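Local coordinates for hypothetical membrane protein (Corynebacterium glutamicum, PDB 6JS9) that binds heme through this N-terminal domain and, as part of the corynebacterial heme uptake machinery, probably passes the heme on to a partner, at residues Gln19-Tyr24 against Val72-His77; Arg110-Thr115 against Gly164-Thr169. One frame throughout, in Å; residues are numbered along the deposited sequence.

Interaction 1: residues Gln19-Tyr24 against Val72-His77. With HEM (protoporphyrin IX containing Fe), chain C.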
ATOM      1  N   GLN A  19       1.653  -3.090 -10.832  1.00 38.90           N
ATOM      2  CA  GLN A  19       1.974  -4.363 -11.469  1.00 39.55           C
ATOM      3  C   GLN A  19       3.387  -4.364 -12.050  1.00 34.07           C
ATOM      4  O   GLN A  19       4.093  -5.376 -11.968  1.00 34.87           O
ATOM      5  CB  GLN A  19       0.958  -4.701 -12.558  1.00 34.86           C
ATOM      6  CG  GLN A  19       1.105  -6.134 -13.050  1.00 42.79           C
ATOM      7  CD  GLN A  19       0.094  -6.493 -14.106  1.00 54.10           C
ATOM      8  OE1 GLN A  19      -0.360  -5.633 -14.860  1.00 58.32           O
ATOM      9  NE2 GLN A  19      -0.276  -7.765 -14.164  1.00 61.81           N
ATOM     10  N   SER A  20       3.819  -3.250 -12.642  1.00 32.65           N
ATOM     11  CA  SER A  20       5.164  -3.221 -13.219  1.00 36.64           C
ATOM     12  C   SER A  20       6.232  -3.410 -12.153  1.00 39.98           C
ATOM     13  O   SER A  20       7.296  -3.976 -12.432  1.00 33.84           O
ATOM     14  CB  SER A  20       5.403  -1.913 -13.973  1.00 38.82           C
ATOM     15  OG  SER A  20       5.551  -0.828 -13.071  1.00 40.55           O
ATOM     16  N   PHE A  21       5.977  -2.942 -10.929  1.00 30.43           N
ATOM     17  CA  PHE A  21       6.927  -3.195  -9.855  1.00 32.96           C
ATOM     18  C   PHE A  21       6.937  -4.667  -9.460  1.00 38.24           C
ATOM     19  O   PHE A  21       8.009  -5.261  -9.282  1.00 43.64           O
ATOM     20  CB  PHE A  21       6.617  -2.319  -8.646  1.00 32.21           C
ATOM     21  CG  PHE A  21       7.654  -2.411  -7.574  1.00 31.61           C
ATOM     22  CD1 PHE A  21       8.939  -1.929  -7.803  1.00 28.40           C
ATOM     23  CD2 PHE A  21       7.361  -2.983  -6.348  1.00 31.70           C
ATOM     24  CE1 PHE A  21       9.899  -2.007  -6.824  1.00 27.42           C
ATOM     25  CE2 PHE A  21       8.323  -3.062  -5.365  1.00 27.05           C
ATOM     26  CZ  PHE A  21       9.597  -2.576  -5.605  1.00 28.98           C
ATOM     27  N   ARG A  22       5.754  -5.279  -9.309  1.00 29.86           N
ATOM     28  CA  ARG A  22       5.711  -6.708  -8.999  1.00 27.73           C
ATOM     29  C   ARG A  22       6.424  -7.519 -10.072  1.00 31.13           C
ATOM     30  O   ARG A  22       7.114  -8.498  -9.762  1.00 28.46           O
ATOM     31  CB  ARG A  22       4.263  -7.196  -8.842  1.00 31.52           C
ATOM     32  CG  ARG A  22       3.462  -6.465  -7.760  1.00 31.64           C
ATOM     33  CD  ARG A  22       2.210  -7.238  -7.320  1.00 38.02           C
ATOM     34  NE  ARG A  22       1.344  -7.635  -8.428  1.00 40.84           N
ATOM     35  CZ  ARG A  22       0.523  -6.810  -9.070  1.00 36.77           C
ATOM     36  NH1 ARG A  22       0.460  -5.532  -8.724  1.00 32.58           N
ATOM     37  NH2 ARG A  22      -0.223  -7.261 -10.063  1.00 36.82           N
ATOM     38  N   ASN A  23       6.252  -7.132 -11.344  1.00 28.44           N
ATOM     39  CA  ASN A  23       6.921  -7.824 -12.437  1.00 36.19           C
ATOM     40  C   ASN A  23       8.420  -7.574 -12.392  1.00 31.30           C
ATOM     41  O   ASN A  23       9.219  -8.501 -12.569  1.00 32.39           O
ATOM     42  CB  ASN A  23       6.360  -7.363 -13.782  1.00 42.84           C
ATOM     43  CG  ASN A  23       4.983  -7.935 -14.086  1.00 41.40           C
ATOM     44  OD1 ASN A  23       4.543  -8.917 -13.484  1.00 38.90           O
ATOM     45  ND2 ASN A  23       4.308  -7.329 -15.050  1.00 37.43           N
ATOM     46  N   TYR A  24       8.809  -6.317 -12.175  1.00 34.36           N
ATOM     47  CA  TYR A  24      10.210  -5.965 -11.994  1.00 36.22           C
ATOM     48  C   TYR A  24      10.867  -6.858 -10.941  1.00 39.96           C
ATOM     49  O   TYR A  24      11.940  -7.427 -11.179  1.00 32.22           O
ATOM     50  CB  TYR A  24      10.300  -4.480 -11.627  1.00 30.70           C
ATOM     51  CG  TYR A  24      11.608  -4.067 -11.010  1.00 28.02           C
ATOM     52  CD1 TYR A  24      12.780  -4.022 -11.766  1.00 29.25           C
ATOM     53  CD2 TYR A  24      11.673  -3.713  -9.672  1.00 27.04           C
ATOM     54  CE1 TYR A  24      13.971  -3.645 -11.192  1.00 30.59           C
ATOM     55  CE2 TYR A  24      12.855  -3.325  -9.091  1.00 35.63           C
ATOM     56  CZ  TYR A  24      14.008  -3.298  -9.855  1.00 35.25           C
ATOM     57  OH  TYR A  24      15.196  -2.926  -9.270  1.00 31.39           O
ATOM     58  N   VAL A  72       3.600  -6.425   3.194  1.00 36.86           N
ATOM     59  CA  VAL A  72       4.203  -6.855   1.930  1.00 35.19           C
ATOM     60  C   VAL A  72       5.700  -6.647   2.037  1.00 35.23           C
ATOM     61  O   VAL A  72       6.141  -5.547   2.384  1.00 33.95           O
ATOM     62  CB  VAL A  72       3.674  -6.065   0.718  1.00 38.34           C
ATOM     63  CG1 VAL A  72       4.131  -6.724  -0.576  1.00 29.99           C
ATOM     64  CG2 VAL A  72       2.152  -5.923   0.771  1.00 42.69           C
ATOM     65  N   HIS A  73       6.479  -7.683   1.716  1.00 33.34           N
ATOM     66  CA  HIS A  73       7.938  -7.622   1.801  1.00 37.50           C
ATOM     67  C   HIS A  73       8.547  -7.838   0.416  1.00 35.71           C
ATOM     68  O   HIS A  73       8.503  -8.952  -0.115  1.00 34.30           O
ATOM     69  CB  HIS A  73       8.468  -8.658   2.791  1.00 40.35           C
ATOM     70  CG  HIS A  73       9.942  -8.552   3.030  1.00 45.66           C
ATOM     71  ND1 HIS A  73      10.681  -9.563   3.603  1.00 47.77           N
ATOM     72  CD2 HIS A  73      10.815  -7.548   2.773  1.00 47.19           C
ATOM     73  CE1 HIS A  73      11.946  -9.188   3.688  1.00 50.33           C
ATOM     74  NE2 HIS A  73      12.052  -7.965   3.196  1.00 45.30           N
ATOM     75  N   PHE A  74       9.131  -6.776  -0.155  1.00 32.95           N
ATOM     76  CA  PHE A  74       9.801  -6.841  -1.448  1.00 29.17           C
ATOM     77  C   PHE A  74      11.300  -7.072  -1.264  1.00 31.39           C
ATOM     78  O   PHE A  74      11.960  -6.359  -0.499  1.00 29.19           O
ATOM     79  CB  PHE A  74       9.603  -5.546  -2.245  1.00 31.09           C
ATOM     80  CG  PHE A  74       8.169  -5.161  -2.461  1.00 30.62           C
ATOM     81  CD1 PHE A  74       7.412  -5.781  -3.447  1.00 32.85           C
ATOM     82  CD2 PHE A  74       7.588  -4.166  -1.701  1.00 30.63           C
ATOM     83  CE1 PHE A  74       6.075  -5.421  -3.649  1.00 36.88           C
ATOM     84  CE2 PHE A  74       6.260  -3.785  -1.907  1.00 30.48           C
ATOM     85  CZ  PHE A  74       5.511  -4.413  -2.890  1.00 33.05           C
ATOM     86  N   LEU A  75      11.839  -8.039  -2.000  1.00 31.79           N
ATOM     87  CA  LEU A  75      13.266  -8.322  -2.028  1.00 32.80           C
ATOM     88  C   LEU A  75      13.739  -8.259  -3.468  1.00 34.14           C
ATOM     89  O   LEU A  75      13.064  -8.772  -4.364  1.00 29.67           O
ATOM     90  CB  LEU A  75      13.591  -9.709  -1.456  1.00 33.85           C
ATOM     91  CG  LEU A  75      13.469  -9.938   0.048  1.00 33.81           C
ATOM     92  CD1 LEU A  75      13.678 -11.408   0.388  1.00 36.37           C
ATOM     93  CD2 LEU A  75      14.448  -9.051   0.833  1.00 31.69           C
ATOM     94  N   GLY A  76      14.894  -7.636  -3.690  1.00 35.25           N
ATOM     95  CA  GLY A  76      15.494  -7.649  -5.012  1.00 35.11           C
ATOM     96  C   GLY A  76      16.987  -7.418  -4.948  1.00 38.80           C
ATOM     97  O   GLY A  76      17.520  -6.928  -3.946  1.00 37.90           O
ATOM     98  N   HIS A  77      17.666  -7.797  -6.034  1.00 32.18           N
ATOM     99  CA  HIS A  77      19.078  -7.464  -6.243  1.00 32.75           C
ATOM    100  C   HIS A  77      19.966  -8.100  -5.167  1.00 31.00           C
ATOM    101  O   HIS A  77      20.598  -7.433  -4.348  1.00 31.42           O
ATOM    102  CB  HIS A  77      19.262  -5.942  -6.290  1.00 35.29           C
ATOM    103  CG  HIS A  77      18.638  -5.305  -7.489  1.00 32.17           C
ATOM    104  ND1 HIS A  77      19.027  -5.607  -8.775  1.00 35.07           N
ATOM    105  CD2 HIS A  77      17.654  -4.383  -7.600  1.00 31.78           C
ATOM    106  CE1 HIS A  77      18.297  -4.907  -9.626  1.00 32.50           C
ATOM    107  NE2 HIS A  77      17.459  -4.156  -8.938  1.00 31.07           N
TER
HETATM  108  CHA HEM C 300      13.633  -0.123 -12.061  1.00 31.17           C
HETATM  109  CHB HEM C 300      13.443   0.625  -7.264  1.00 33.36           C
HETATM  110  CHC HEM C 300      18.032  -0.908  -6.726  1.00 27.53           C
HETATM  111  CHD HEM C 300      18.363  -1.218 -11.564  1.00 29.26           C
HETATM  112  C1A HEM C 300      13.160   0.192 -10.800  1.00 32.90           C
HETATM  113  C2A HEM C 300      11.814   0.608 -10.463  1.00 29.00           C
HETATM  114  C3A HEM C 300      11.743   0.814  -9.144  1.00 33.83           C
HETATM  115  C4A HEM C 300      13.059   0.531  -8.588  1.00 30.88           C
HETATM  116  CMA HEM C 300      10.474   1.277  -8.376  1.00 24.87           C
HETATM  117  CAA HEM C 300      10.675   0.760 -11.480  1.00 25.53           C
HETATM  118  CBA HEM C 300      10.187  -0.628 -11.896  1.00 27.25           C
HETATM  119  CGA HEM C 300       8.994  -0.463 -12.794  1.00 38.56           C
HETATM  120  O1A HEM C 300       7.853  -0.340 -12.262  1.00 33.75           O
HETATM  121  O2A HEM C 300       9.201  -0.445 -14.037  1.00 35.62           O
HETATM  122  C1B HEM C 300      14.662   0.288  -6.711  1.00 26.05           C
HETATM  123  C2B HEM C 300      14.997   0.413  -5.299  1.00 28.78           C
HETATM  124  C3B HEM C 300      16.269  -0.011  -5.137  1.00 29.48           C
HETATM  125  C4B HEM C 300      16.769  -0.423  -6.447  1.00 25.11           C
HETATM  126  CMB HEM C 300      13.990   0.948  -4.239  1.00 31.34           C
HETATM  127  CAB HEM C 300      17.155  -0.118  -3.860  1.00 31.65           C
HETATM  128  CBB HEM C 300      16.765   0.222  -2.624  1.00 36.20           C
HETATM  129  C1C HEM C 300      18.548  -1.117  -7.995  1.00 25.01           C
HETATM  130  C2C HEM C 300      19.883  -1.581  -8.315  1.00 23.45           C
HETATM  131  C3C HEM C 300      19.977  -1.668  -9.654  1.00 25.99           C
HETATM  132  C4C HEM C 300      18.697  -1.274 -10.222  1.00 26.32           C
HETATM  133  CMC HEM C 300      20.936  -1.884  -7.231  1.00 28.00           C
HETATM  134  CAC HEM C 300      21.186  -2.107 -10.525  1.00 31.37           C
HETATM  135  CBC HEM C 300      22.376  -2.440 -10.029  1.00 35.68           C
HETATM  136  C1D HEM C 300      17.120  -0.973 -12.128  1.00 23.95           C
HETATM  137  C2D HEM C 300      16.776  -1.044 -13.545  1.00 32.14           C
HETATM  138  C3D HEM C 300      15.470  -0.738 -13.678  1.00 28.14           C
HETATM  139  C4D HEM C 300      14.939  -0.464 -12.359  1.00 28.76           C
HETATM  140  CMD HEM C 300      17.740  -1.416 -14.698  1.00 27.90           C
HETATM  141  CAD HEM C 300      14.626  -0.700 -14.978  1.00 27.30           C
HETATM  142  CBD HEM C 300      14.095  -2.128 -15.151  1.00 26.61           C
HETATM  143  CGD HEM C 300      13.214  -2.275 -16.371  1.00 34.88           C
HETATM  144  O1D HEM C 300      13.035  -3.437 -16.809  1.00 33.11           O
HETATM  145  O2D HEM C 300      12.697  -1.261 -16.915  1.00 39.43           O
HETATM  146  NA  HEM C 300      13.882   0.152  -9.628  1.00 34.39           N
HETATM  147  NB  HEM C 300      15.772  -0.219  -7.373  1.00 27.07           N
HETATM  148  NC  HEM C 300      17.857  -0.962  -9.178  1.00 27.43           N
HETATM  149  ND  HEM C 300      15.963  -0.620 -11.449  1.00 26.95           N
HETATM  150 FE   HEM C 300      15.772  -0.710  -9.379  1.00 36.31          FE
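Phe21 and Tyr24, one turn apart on helix 19-26, meet Phe74 and His77 of strand 63-79 in the proximal wall of the HtaA-domain heme pocket, where a short helix packs on a mostly beta fold built on an antiparallel sheet. The helix handles the ligand from its first residues: Ser20 OG gives a very short hydrogen bond to propionate oxygen O1A of the heme (2.5 Å), and the same hydroxyl is also paired with Arg18. Phe21 then swings away from its backbone N (chi1 -173°), which brings one ring edge onto Phe74 while CD1 and CE1 keep to heme methyl CMA. The result is a T-shaped pair in which Phe21 CE2 stands over the centre of the Phe74 ring, 3.4 Å from Phe74 CD1. Val72 CG1 lies against the other face of that ring, and the Phe74 side chain also touches Leu85 of the adjoining strand 82-97. Tyr24 completes the segment: one ring face leans on the porphyrin, and its OH binds the iron at 2.3 Å as the axial ligand. His77 approaches on the same side of the heme, with a ring face against pyrrole carbon C2C and ND1 hydrogen-bonded to Tyr117, which should fix the imidazole's rotation. The tyrosine oxygen is gripped by two partners, the iron and a histidine N-H, and the latter would probably stabilise negative charge on it. His77 NE2 reaches Tyr24 OH at 2.6 Å, nearly in the imidazole plane, with a bent N-H...O angle of 146°.

Interaction 2: residues Arg110-Thr115 against Gly164-Thr169. With HEM (protoporphyrin IX containing Fe), chain C.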
ATOM      1  N   ARG A 110      15.615  -0.269   2.562  1.00 37.31           N
ATOM      2  CA  ARG A 110      16.967   0.176   2.255  1.00 35.60           C
ATOM      3  C   ARG A 110      16.912   1.404   1.357  1.00 39.55           C
ATOM      4  O   ARG A 110      16.124   1.461   0.408  1.00 43.13           O
ATOM      5  CB  ARG A 110      17.769  -0.936   1.586  1.00 37.86           C
ATOM      6  CG  ARG A 110      18.158  -2.054   2.534  1.00 40.12           C
ATOM      7  CD  ARG A 110      19.163  -2.983   1.909  1.00 40.24           C
ATOM      8  NE  ARG A 110      19.289  -4.213   2.680  1.00 43.25           N
ATOM      9  CZ  ARG A 110      20.121  -4.362   3.706  1.00 49.60           C
ATOM     10  NH1 ARG A 110      20.179  -5.519   4.357  1.00 54.78           N
ATOM     11  NH2 ARG A 110      20.896  -3.352   4.080  1.00 46.73           N
ATOM     12  N   GLU A 111      17.728   2.402   1.691  1.00 38.66           N
ATOM     13  CA  GLU A 111      17.932   3.544   0.811  1.00 35.01           C
ATOM     14  C   GLU A 111      18.509   3.091  -0.526  1.00 38.43           C
ATOM     15  O   GLU A 111      19.368   2.204  -0.581  1.00 38.81           O
ATOM     16  CB  GLU A 111      18.882   4.540   1.482  1.00 40.06           C
ATOM     17  CG  GLU A 111      19.066   5.841   0.732  1.00 50.47           C
ATOM     18  CD  GLU A 111      20.101   6.749   1.382  1.00 59.54           C
ATOM     19  OE1 GLU A 111      20.892   6.256   2.219  1.00 57.73           O
ATOM     20  OE2 GLU A 111      20.119   7.956   1.051  1.00 61.47           O
ATOM     21  N   PHE A 112      18.037   3.705  -1.610  1.00 35.14           N
ATOM     22  CA  PHE A 112      18.595   3.437  -2.931  1.00 36.34           C
ATOM     23  C   PHE A 112      19.900   4.208  -3.088  1.00 33.59           C
ATOM     24  O   PHE A 112      19.920   5.432  -2.928  1.00 38.71           O
ATOM     25  CB  PHE A 112      17.609   3.840  -4.021  1.00 36.56           C
ATOM     26  CG  PHE A 112      18.209   3.830  -5.389  1.00 40.43           C
ATOM     27  CD1 PHE A 112      18.510   2.634  -6.015  1.00 44.27           C
ATOM     28  CD2 PHE A 112      18.497   5.012  -6.040  1.00 43.05           C
ATOM     29  CE1 PHE A 112      19.080   2.619  -7.269  1.00 46.51           C
ATOM     30  CE2 PHE A 112      19.068   5.003  -7.299  1.00 40.49           C
ATOM     31  CZ  PHE A 112      19.352   3.804  -7.916  1.00 40.73           C
ATOM     32  N   LYS A 113      20.991   3.508  -3.393  1.00 41.81           N
ATOM     33  CA  LYS A 113      22.304   4.142  -3.444  1.00 42.30           C
ATOM     34  C   LYS A 113      22.839   4.331  -4.854  1.00 46.80           C
ATOM     35  O   LYS A 113      23.895   4.947  -5.011  1.00 46.54           O
ATOM     36  CB  LYS A 113      23.329   3.330  -2.638  1.00 46.18           C
ATOM     37  CG  LYS A 113      22.967   3.151  -1.176  1.00 52.43           C
ATOM     38  CD  LYS A 113      22.859   4.490  -0.458  1.00 56.85           C
ATOM     39  CE  LYS A 113      24.223   5.148  -0.251  1.00 63.47           C
ATOM     40  NZ  LYS A 113      25.129   4.341   0.633  1.00 65.42           N
ATOM     41  N   GLY A 114      22.149   3.825  -5.872  1.00 41.37           N
ATOM     42  CA  GLY A 114      22.675   3.834  -7.222  1.00 37.11           C
ATOM     43  C   GLY A 114      22.509   2.478  -7.875  1.00 36.44           C
ATOM     44  O   GLY A 114      22.270   1.479  -7.182  1.00 37.03           O
ATOM     45  N   THR A 115      22.616   2.420  -9.201  1.00 37.86           N
ATOM     46  CA  THR A 115      22.407   1.161  -9.918  1.00 45.64           C
ATOM     47  C   THR A 115      23.731   0.422 -10.098  1.00 44.27           C
ATOM     48  O   THR A 115      24.169   0.132 -11.210  1.00 44.17           O
ATOM     49  CB  THR A 115      21.725   1.407 -11.260  1.00 42.97           C
ATOM     50  OG1 THR A 115      22.458   2.384 -12.002  1.00 45.76           O
ATOM     51  CG2 THR A 115      20.310   1.893 -11.053  1.00 46.99           C
ATOM     52  N   GLY A 164      13.157   4.758  -4.598  1.00 33.40           N
ATOM     53  CA  GLY A 164      14.389   4.964  -5.338  1.00 41.82           C
ATOM     54  C   GLY A 164      14.372   6.066  -6.374  1.00 45.44           C
ATOM     55  O   GLY A 164      15.360   6.214  -7.116  1.00 40.25           O
ATOM     56  N   GLY A 165      13.293   6.842  -6.455  1.00 34.11           N
ATOM     57  CA  GLY A 165      13.228   7.912  -7.432  1.00 32.02           C
ATOM     58  C   GLY A 165      13.046   7.458  -8.860  1.00 39.48           C
ATOM     59  O   GLY A 165      13.247   8.258  -9.778  1.00 40.27           O
ATOM     60  N   PHE A 166      12.689   6.189  -9.079  1.00 37.03           N
ATOM     61  CA  PHE A 166      12.477   5.681 -10.431  1.00 37.51           C
ATOM     62  C   PHE A 166      11.141   6.133 -11.004  1.00 45.01           C
ATOM     63  O   PHE A 166      11.036   6.366 -12.214  1.00 51.11           O
ATOM     64  CB  PHE A 166      12.565   4.148 -10.438  1.00 38.52           C
ATOM     65  CG  PHE A 166      13.955   3.615 -10.154  1.00 40.28           C
ATOM     66  CD1 PHE A 166      14.439   3.546  -8.850  1.00 41.05           C
ATOM     67  CD2 PHE A 166      14.777   3.192 -11.192  1.00 39.24           C
ATOM     68  CE1 PHE A 166      15.723   3.058  -8.587  1.00 44.34           C
ATOM     69  CE2 PHE A 166      16.058   2.707 -10.937  1.00 36.68           C
ATOM     70  CZ  PHE A 166      16.533   2.640  -9.638  1.00 39.26           C
ATOM     71  N   TYR A 167      10.120   6.257 -10.161  1.00 36.05           N
ATOM     72  CA  TYR A 167       8.853   6.844 -10.557  1.00 34.01           C
ATOM     73  C   TYR A 167       8.888   8.349 -10.346  1.00 37.98           C
ATOM     74  O   TYR A 167       9.585   8.849  -9.461  1.00 39.83           O
ATOM     75  CB  TYR A 167       7.704   6.260  -9.735  1.00 28.64           C
ATOM     76  CG  TYR A 167       7.535   4.761  -9.840  1.00 29.21           C
ATOM     77  CD1 TYR A 167       7.496   4.118 -11.082  1.00 28.96           C
ATOM     78  CD2 TYR A 167       7.414   3.984  -8.698  1.00 29.10           C
ATOM     79  CE1 TYR A 167       7.327   2.744 -11.169  1.00 27.71           C
ATOM     80  CE2 TYR A 167       7.252   2.610  -8.778  1.00 26.76           C
ATOM     81  CZ  TYR A 167       7.202   1.992 -10.011  1.00 29.09           C
ATOM     82  OH  TYR A 167       7.021   0.613 -10.072  1.00 26.79           O
ATOM     83  N   GLU A 168       8.116   9.066 -11.159  1.00 43.14           N
ATOM     84  CA  GLU A 168       7.921  10.497 -10.977  1.00 43.37           C
ATOM     85  C   GLU A 168       6.742  10.741 -10.041  1.00 40.40           C
ATOM     86  O   GLU A 168       5.798   9.945  -9.982  1.00 37.24           O
ATOM     87  CB  GLU A 168       7.659  11.191 -12.315  1.00 52.58           C
ATOM     88  CG  GLU A 168       8.678  10.881 -13.402  1.00 72.81           C
ATOM     89  CD  GLU A 168      10.077  11.392 -13.071  1.00 86.71           C
ATOM     90  OE1 GLU A 168      10.204  12.578 -12.690  1.00 86.10           O
ATOM     91  OE2 GLU A 168      11.048  10.604 -13.186  1.00 92.36           O
ATOM     92  N   THR A 169       6.800  11.854  -9.311  1.00 41.30           N
ATOM     93  CA  THR A 169       5.658  12.269  -8.507  1.00 43.89           C
ATOM     94  C   THR A 169       4.390  12.287  -9.354  1.00 47.64           C
ATOM     95  O   THR A 169       4.392  12.748 -10.501  1.00 45.50           O
ATOM     96  CB  THR A 169       5.897  13.656  -7.905  1.00 41.30           C
ATOM     97  OG1 THR A 169       7.043  13.618  -7.050  1.00 42.71           O
ATOM     98  CG2 THR A 169       4.680  14.101  -7.086  1.00 42.47           C
TER
HETATM   99  CHA HEM C 300      13.633  -0.123 -12.061  1.00 31.17           C
HETATM  100  CHB HEM C 300      13.443   0.625  -7.264  1.00 33.36           C
HETATM  101  CHC HEM C 300      18.032  -0.908  -6.726  1.00 27.53           C
HETATM  102  CHD HEM C 300      18.363  -1.218 -11.564  1.00 29.26           C
HETATM  103  C1A HEM C 300      13.160   0.192 -10.800  1.00 32.90           C
HETATM  104  C2A HEM C 300      11.814   0.608 -10.463  1.00 29.00           C
HETATM  105  C3A HEM C 300      11.743   0.814  -9.144  1.00 33.83           C
HETATM  106  C4A HEM C 300      13.059   0.531  -8.588  1.00 30.88           C
HETATM  107  CMA HEM C 300      10.474   1.277  -8.376  1.00 24.87           C
HETATM  108  CAA HEM C 300      10.675   0.760 -11.480  1.00 25.53           C
HETATM  109  CBA HEM C 300      10.187  -0.628 -11.896  1.00 27.25           C
HETATM  110  CGA HEM C 300       8.994  -0.463 -12.794  1.00 38.56           C
HETATM  111  O1A HEM C 300       7.853  -0.340 -12.262  1.00 33.75           O
HETATM  112  O2A HEM C 300       9.201  -0.445 -14.037  1.00 35.62           O
HETATM  113  C1B HEM C 300      14.662   0.288  -6.711  1.00 26.05           C
HETATM  114  C2B HEM C 300      14.997   0.413  -5.299  1.00 28.78           C
HETATM  115  C3B HEM C 300      16.269  -0.011  -5.137  1.00 29.48           C
HETATM  116  C4B HEM C 300      16.769  -0.423  -6.447  1.00 25.11           C
HETATM  117  CMB HEM C 300      13.990   0.948  -4.239  1.00 31.34           C
HETATM  118  CAB HEM C 300      17.155  -0.118  -3.860  1.00 31.65           C
HETATM  119  CBB HEM C 300      16.765   0.222  -2.624  1.00 36.20           C
HETATM  120  C1C HEM C 300      18.548  -1.117  -7.995  1.00 25.01           C
HETATM  121  C2C HEM C 300      19.883  -1.581  -8.315  1.00 23.45           C
HETATM  122  C3C HEM C 300      19.977  -1.668  -9.654  1.00 25.99           C
HETATM  123  C4C HEM C 300      18.697  -1.274 -10.222  1.00 26.32           C
HETATM  124  CMC HEM C 300      20.936  -1.884  -7.231  1.00 28.00           C
HETATM  125  CAC HEM C 300      21.186  -2.107 -10.525  1.00 31.37           C
HETATM  126  CBC HEM C 300      22.376  -2.440 -10.029  1.00 35.68           C
HETATM  127  C1D HEM C 300      17.120  -0.973 -12.128  1.00 23.95           C
HETATM  128  C2D HEM C 300      16.776  -1.044 -13.545  1.00 32.14           C
HETATM  129  C3D HEM C 300      15.470  -0.738 -13.678  1.00 28.14           C
HETATM  130  C4D HEM C 300      14.939  -0.464 -12.359  1.00 28.76           C
HETATM  131  CMD HEM C 300      17.740  -1.416 -14.698  1.00 27.90           C
HETATM  132  CAD HEM C 300      14.626  -0.700 -14.978  1.00 27.30           C
HETATM  133  CBD HEM C 300      14.095  -2.128 -15.151  1.00 26.61           C
HETATM  134  CGD HEM C 300      13.214  -2.275 -16.371  1.00 34.88           C
HETATM  135  O1D HEM C 300      13.035  -3.437 -16.809  1.00 33.11           O
HETATM  136  O2D HEM C 300      12.697  -1.261 -16.915  1.00 39.43           O
HETATM  137  NA  HEM C 300      13.882   0.152  -9.628  1.00 34.39           N
HETATM  138  NB  HEM C 300      15.772  -0.219  -7.373  1.00 27.07           N
HETATM  139  NC  HEM C 300      17.857  -0.962  -9.178  1.00 27.43           N
HETATM  140  ND  HEM C 300      15.963  -0.620 -11.449  1.00 26.95           N
HETATM  141 FE   HEM C 300      15.772  -0.710  -9.379  1.00 36.31          FE
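Phe166 turns the edge of its ring to the face of Phe112, making a T-shaped pair (planes at 72°) that roofs the distal side of the heme pocket where two loops converge. Just before Phe166, Gly164 is the C-prime residue of the Schellman motif that ends helix 157-162. With CG anti to its carbonyl carbon (chi1 -68°), the Phe166 side chain lies almost parallel to the porphyrin, and CD1 comes to 3.3 Å from heme carbon C4A. Phe112 stands up against it: its extended first torsion (chi1 169°) sends the ring between the loops, so that Phe166 CE1 sits over the centre of one face and the backbone N of Gly114 over the centre of the other. The closest approach of the pair is 3.5 Å, Phe112 CE1 to Phe166 CZ. Phe112 CD2 lies 3.5 Å from Gly164 O. Thr115 adds its methyl CG2 at the rims of both rings, 3.6 Å from heme carbon C4C. Tyr167, which follows Phe166, passes the heme edge and donates a 2.5 Å hydrogen bond from OH to propionate O1A. Over the metal itself comes a hydrocarbon tip, with Phe166 CZ 3.4 Å from the iron.

Interactions 1 and 2 illustrate how one cofactor can be held between pieces distant in sequence: the first supplies the ligating side of the heme, the second the opposite side, where a phenylalanine ring lies over the porphyrin. Their centres lie about 13 Å apart, and the side chains of Tyr24 and Phe166 come within about 6 Å of each other with the porphyrin between them. The two walls also meet directly at the propionate edge, where Tyr167 OH packs 3.3 Å from Phe21 CB and 3.6 Å from Ser20 OG. There the two hydroxyls, one from each contact, converge on the same carboxylate oxygen, so both walls probably help to set the heme's orientation.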